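Local coordinates for pyridoxal phosphate homeostasis protein (Bifidobacterium adolescentis ATCC 15703, PDB 3CPG), which probably binds pyridoxal 5'-phosphate and takes part in keeping the cell's supply of this cofactor in balance, at residues A[51-56]-A[72-77]; A[112-117]-A[134-139]. All blocks are in the same frame, centred on the assembly; numbering follows the deposited sequence.

Contact 1 (A[51-56]-A[72-77]); sequences RLLAAT and VRMIGE
Ala-54 and Thr-56 bond through their backbones to segment 72-77. Ala-54 N donates to Met-74 O at 2.9 Å. Gly-76 N donates back to Ala-54 O at 3.0 Å, and Thr-56 N reaches Gly-76 O. Before these bonds the two chains spread, and a water bridges them: it donates a hydrogen bond to Leu-52 O and accepts one from Arg-73 N, 2.7 Å from each of the two atoms. Strands 51-55 and 75-77, with helix 61-69 between them in sequence, form a beta-alpha-beta unit of the TIM barrel. On one side of the sheet Ala-54 CB packs on Val-72 CG1 at 3.8 Å. At the start of the pair, selenomethionine Met-74 lays CE over one face of the Arg-51 guanidinium, off-centre, 3.7 Å above the plane. The charge of Arg-51 is met by a salt bridge to Glu-241. At the other end Thr-56 turns OG1 between its own backbone N and carbonyl carbon (chi1 52°), where it donates to Glu-77 OE2 at a very short 2.5 Å. That oxygen also takes a salt bridge from Lys-86. With an alanine in place of Glu-77, the Thr-56 hydroxyl would probably lose this acceptor and Lys-86 this charge partner.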
loop_
_atom_site.group_PDB
_atom_site.type_symbol
_atom_site.label_atom_id
_atom_site.label_comp_id
_atom_site.label_asym_id
_atom_site.label_seq_id
_atom_site.Cartn_x
_atom_site.Cartn_y
_atom_site.Cartn_z
ATOM N N ARG A 51 5.092 3.467 -8.275
ATOM C CA ARG A 51 5.210 4.380 -7.147
ATOM C C ARG A 51 5.801 3.640 -5.959
ATOM O O ARG A 51 5.529 2.453 -5.746
ATOM C CB ARG A 51 3.850 4.970 -6.757
ATOM C CG ARG A 51 3.346 6.048 -7.702
ATOM C CD ARG A 51 2.231 6.868 -7.070
ATOM N NE ARG A 51 1.017 6.084 -6.864
ATOM C CZ ARG A 51 -0.043 6.511 -6.186
ATOM N NH1 ARG A 51 -0.042 7.721 -5.638
ATOM N NH2 ARG A 51 -1.108 5.732 -6.060
ATOM N N LEU A 52 6.622 4.346 -5.192
ATOM C CA LEU A 52 7.256 3.767 -4.022
ATOM C C LEU A 52 6.478 4.072 -2.753
ATOM O O LEU A 52 6.213 5.237 -2.442
ATOM C CB LEU A 52 8.682 4.307 -3.871
ATOM C CG LEU A 52 9.399 4.045 -2.542
ATOM C CD1 LEU A 52 9.593 2.544 -2.311
ATOM C CD2 LEU A 52 10.744 4.761 -2.563
ATOM N N LEU A 53 6.099 3.017 -2.038
ATOM C CA LEU A 53 5.407 3.159 -0.765
ATOM C C LEU A 53 6.404 2.685 0.272
ATOM O O LEU A 53 6.908 1.564 0.189
ATOM C CB LEU A 53 4.148 2.280 -0.693
ATOM C CG LEU A 53 3.436 2.168 0.673
ATOM C CD1 LEU A 53 2.045 1.633 0.462
ATOM C CD2 LEU A 53 4.169 1.238 1.619
ATOM N N ALA A 54 6.714 3.537 1.239
ATOM C CA ALA A 54 7.645 3.133 2.275
ATOM C C ALA A 54 6.841 2.442 3.371
ATOM O O ALA A 54 5.865 3.000 3.866
ATOM C CB ALA A 54 8.374 4.352 2.839
ATOM N N ALA A 55 7.230 1.216 3.710
ATOM C CA ALA A 55 6.564 0.461 4.768
ATOM C C ALA A 55 7.221 1.005 6.026
ATOM O O ALA A 55 8.388 0.723 6.292
ATOM C CB ALA A 55 6.843 -1.032 4.615
ATOM N N THR A 56 6.464 1.775 6.798
ATOM C CA THR A 56 7.008 2.431 7.980
ATOM C C THR A 56 6.830 1.765 9.340
ATOM O O THR A 56 7.085 2.389 10.374
ATOM C CB THR A 56 6.472 3.874 8.053
ATOM O OG1 THR A 56 5.040 3.864 7.944
ATOM C CG2 THR A 56 7.044 4.703 6.906
ATOM N N VAL A 72 10.367 9.958 -0.796
ATOM C CA VAL A 72 9.183 9.118 -0.619
ATOM C C VAL A 72 7.917 9.969 -0.626
ATOM O O VAL A 72 7.856 11.002 0.037
ATOM C CB VAL A 72 9.255 8.328 0.701
ATOM C CG1 VAL A 72 7.917 7.664 0.979
ATOM C CG2 VAL A 72 10.357 7.279 0.608
ATOM N N ARG A 73 6.908 9.532 -1.375
ATOM C CA ARG A 73 5.658 10.275 -1.471
ATOM C C ARG A 73 4.434 9.422 -1.148
ATOM O O ARG A 73 3.320 9.745 -1.543
ATOM C CB ARG A 73 5.523 10.877 -2.870
ATOM C CG ARG A 73 6.585 11.921 -3.178
ATOM C CD ARG A 73 6.357 13.196 -2.366
ATOM N NE ARG A 73 7.377 14.213 -2.622
ATOM C CZ ARG A 73 8.547 14.274 -1.993
ATOM N NH1 ARG A 73 8.849 13.378 -1.063
ATOM N NH2 ARG A 73 9.414 15.232 -2.291
HETATM N N MSE A 74 4.658 8.325 -0.437
HETATM C CA MSE A 74 3.574 7.448 -0.027
HETATM C C MSE A 74 4.067 6.556 1.103
HETATM O O MSE A 74 5.179 6.039 1.046
HETATM C CB MSE A 74 3.102 6.596 -1.206
HETATM C CG MSE A 74 2.019 5.584 -0.820
HETATM SE SE MSE A 74 0.962 4.844 -2.298
HETATM C CE MSE A 74 2.281 4.905 -3.608
ATOM N N ILE A 75 3.260 6.391 2.146
ATOM C CA ILE A 75 3.667 5.532 3.249
ATOM C C ILE A 75 2.551 4.570 3.616
ATOM O O ILE A 75 1.378 4.825 3.344
ATOM C CB ILE A 75 4.049 6.330 4.527
ATOM C CG1 ILE A 75 2.816 7.031 5.100
ATOM C CG2 ILE A 75 5.162 7.330 4.209
ATOM C CD1 ILE A 75 3.079 7.768 6.403
ATOM N N GLY A 76 2.934 3.467 4.243
ATOM C CA GLY A 76 1.968 2.473 4.658
ATOM C C GLY A 76 2.390 1.862 5.977
ATOM O O GLY A 76 3.529 1.423 6.128
ATOM N N GLU A 77 1.472 1.857 6.938
ATOM C CA GLU A 77 1.729 1.285 8.252
ATOM C C GLU A 77 1.061 -0.080 8.316
ATOM O O GLU A 77 0.055 -0.314 7.644
ATOM C CB GLU A 77 1.140 2.171 9.354
ATOM C CG GLU A 77 1.910 3.453 9.654
ATOM C CD GLU A 77 3.242 3.214 10.360
ATOM O OE1 GLU A 77 3.397 2.172 11.031
ATOM O OE2 GLU A 77 4.134 4.084 10.261
HETATM O O HOH W 1 2.442 9.512 -4.234
HETATM O O HOH W 2 6.859 7.678 -3.294
#

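Contact 2 (A[112-117]-A[134-139]); sequences AEHIPF and VVDTIE
Phe-117 N is held by the Asp-136 carboxylate. It donates to OD1 of Asp-136 at 2.9 Å, on the syn side and 20° out of the carboxylate plane. The second oxygen, OD2, adds only a weak bond. Asp-136 N answers with a bond to Phe-117 O at 3.0 Å, so both polar backbone atoms of Phe-117 are satisfied by one residue. The same carbonyl oxygen also takes a close CA-H contact from Val-135, with CA to O at 3.1 Å. OD2 points on to the imidazole of His-114, meeting its edge at CE1, 2.9 Å away. Ring and carboxylate are steeply turned, their planes 69° apart. The nearby NE2 makes no hydrogen bond to OD2, since the angle is poor; it bonds instead to the backbone oxygen of Gly-102. Phe-117 holds CG anti to its N (chi1 -169°), which carries the ring to Val-134. There CE1 of Phe-117 touches CG1 of Val-134 at 3.4 Å. The contact joins neighbouring parallel strands of the barrel, 113-119 and 137-141, near the start of the second, with helix 128-131 between them in sequence. Strand 99-101 flanks 113-119 at its beginning, and Val-134 bonds through its backbone to Val-103 just beyond that strand.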
loop_
_atom_site.group_PDB
_atom_site.type_symbol
_atom_site.label_atom_id
_atom_site.label_comp_id
_atom_site.label_asym_id
_atom_site.label_seq_id
_atom_site.Cartn_x
_atom_site.Cartn_y
_atom_site.Cartn_z
ATOM N N ALA A 112 -0.912 21.808 -2.648
ATOM C CA ALA A 112 0.072 20.960 -1.987
ATOM C C ALA A 112 -0.011 19.529 -2.509
ATOM O O ALA A 112 -1.104 18.991 -2.689
ATOM C CB ALA A 112 -0.156 20.974 -0.478
ATOM N N GLU A 113 1.144 18.919 -2.763
ATOM C CA GLU A 113 1.166 17.543 -3.241
ATOM C C GLU A 113 0.620 16.669 -2.128
ATOM O O GLU A 113 0.877 16.923 -0.952
ATOM C CB GLU A 113 2.587 17.096 -3.578
ATOM C CG GLU A 113 2.643 15.676 -4.129
ATOM C CD GLU A 113 4.031 15.260 -4.560
ATOM O OE1 GLU A 113 4.920 16.133 -4.639
ATOM O OE2 GLU A 113 4.230 14.057 -4.831
ATOM N N HIS A 114 -0.129 15.640 -2.500
ATOM C CA HIS A 114 -0.712 14.746 -1.512
ATOM C C HIS A 114 0.108 13.470 -1.354
ATOM O O HIS A 114 0.532 12.862 -2.343
ATOM C CB HIS A 114 -2.153 14.396 -1.913
ATOM C CG HIS A 114 -2.835 13.462 -0.962
ATOM N ND1 HIS A 114 -3.091 12.142 -1.269
ATOM C CD2 HIS A 114 -3.305 13.653 0.294
ATOM C CE1 HIS A 114 -3.691 11.563 -0.245
ATOM N NE2 HIS A 114 -3.832 12.457 0.717
ATOM N N ILE A 115 0.346 13.084 -0.103
ATOM C CA ILE A 115 1.088 11.865 0.210
ATOM C C ILE A 115 0.099 10.845 0.775
ATOM O O ILE A 115 -0.437 11.018 1.869
ATOM C CB ILE A 115 2.200 12.122 1.260
ATOM C CG1 ILE A 115 3.298 12.994 0.651
ATOM C CG2 ILE A 115 2.799 10.802 1.733
ATOM C CD1 ILE A 115 4.441 13.302 1.599
ATOM N N PRO A 116 -0.183 9.776 0.017
ATOM C CA PRO A 116 -1.126 8.772 0.522
ATOM C C PRO A 116 -0.613 8.106 1.795
ATOM O O PRO A 116 0.585 7.870 1.943
ATOM C CB PRO A 116 -1.238 7.791 -0.640
ATOM C CG PRO A 116 -1.051 8.682 -1.833
ATOM C CD PRO A 116 0.120 9.542 -1.403
ATOM N N PHE A 117 -1.529 7.817 2.714
ATOM C CA PHE A 117 -1.181 7.163 3.973
ATOM C C PHE A 117 -2.046 5.903 3.974
ATOM O O PHE A 117 -3.248 5.975 4.204
ATOM C CB PHE A 117 -1.538 8.081 5.155
ATOM C CG PHE A 117 -0.982 7.638 6.492
ATOM C CD1 PHE A 117 -0.897 8.546 7.546
ATOM C CD2 PHE A 117 -0.578 6.324 6.712
ATOM C CE1 PHE A 117 -0.420 8.153 8.802
ATOM C CE2 PHE A 117 -0.100 5.921 7.960
ATOM C CZ PHE A 117 -0.022 6.838 9.007
ATOM N N VAL A 134 -7.566 8.707 9.485
ATOM C CA VAL A 134 -6.212 8.947 9.000
ATOM C C VAL A 134 -5.840 8.404 7.620
ATOM O O VAL A 134 -5.418 9.158 6.744
ATOM C CB VAL A 134 -5.184 8.394 10.018
ATOM C CG1 VAL A 134 -3.768 8.589 9.501
ATOM C CG2 VAL A 134 -5.365 9.086 11.358
ATOM N N VAL A 135 -5.990 7.099 7.430
ATOM C CA VAL A 135 -5.615 6.475 6.163
ATOM C C VAL A 135 -6.614 6.696 5.029
ATOM O O VAL A 135 -7.828 6.627 5.236
ATOM C CB VAL A 135 -5.398 4.952 6.342
ATOM C CG1 VAL A 135 -4.448 4.696 7.503
ATOM C CG2 VAL A 135 -6.724 4.253 6.573
ATOM N N ASP A 136 -6.101 6.971 3.833
ATOM C CA ASP A 136 -6.980 7.173 2.687
ATOM C C ASP A 136 -7.215 5.881 1.924
ATOM O O ASP A 136 -8.136 5.795 1.117
ATOM C CB ASP A 136 -6.436 8.241 1.731
ATOM C CG ASP A 136 -4.927 8.324 1.728
ATOM O OD1 ASP A 136 -4.250 7.279 1.787
ATOM O OD2 ASP A 136 -4.420 9.460 1.651
ATOM N N THR A 137 -6.376 4.882 2.170
ATOM C CA THR A 137 -6.533 3.594 1.508
ATOM C C THR A 137 -6.171 2.431 2.426
ATOM O O THR A 137 -5.134 2.448 3.088
ATOM C CB THR A 137 -5.653 3.480 0.243
ATOM O OG1 THR A 137 -5.995 4.515 -0.686
ATOM C CG2 THR A 137 -5.871 2.127 -0.429
ATOM N N ILE A 138 -7.041 1.427 2.466
ATOM C CA ILE A 138 -6.805 0.220 3.257
ATOM C C ILE A 138 -6.470 -0.882 2.246
ATOM O O ILE A 138 -7.352 -1.394 1.552
ATOM C CB ILE A 138 -8.059 -0.182 4.066
ATOM C CG1 ILE A 138 -8.396 0.912 5.083
ATOM C CG2 ILE A 138 -7.815 -1.513 4.771
ATOM C CD1 ILE A 138 -9.726 0.705 5.806
ATOM N N GLU A 139 -5.191 -1.243 2.166
ATOM C CA GLU A 139 -4.729 -2.242 1.207
ATOM C C GLU A 139 -4.966 -3.698 1.574
ATOM O O GLU A 139 -4.783 -4.584 0.739
ATOM C CB GLU A 139 -3.228 -2.068 0.958
ATOM C CG GLU A 139 -2.836 -0.766 0.291
ATOM C CD GLU A 139 -1.423 -0.815 -0.260
ATOM O OE1 GLU A 139 -0.918 -1.936 -0.488
ATOM O OE2 GLU A 139 -0.825 0.258 -0.483
#

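How the contacts relate
Contact 1 and contact 2 follow one another along the chain and share one curled parallel sheet, their centres about 10 Å apart. Strand 75-77 of contact 1 is the neighbour of strand 113-119 of contact 2. They are joined, among other touches, by a probable hydrogen bond from Ile-75 N to Pro-116 O at 3.1 Å. Segments further apart in the sheet also meet: Leu-53 CD1 packs 3.3 Å from Glu-139 OE2. The predicted cofactor lysine, Lys-57, carries no cofactor in this structure. The side chain of Glu-77 is about 5 Å from that of Lys-57. The side chain of Phe-117 is about 10 Å from that of Lys-57. Contact 1 thus lies nearer the probable cofactor site. A bound acetate, probably from the crystallisation liquor, lies about 5 Å from the Ala-55 side chain and may mark a pocket.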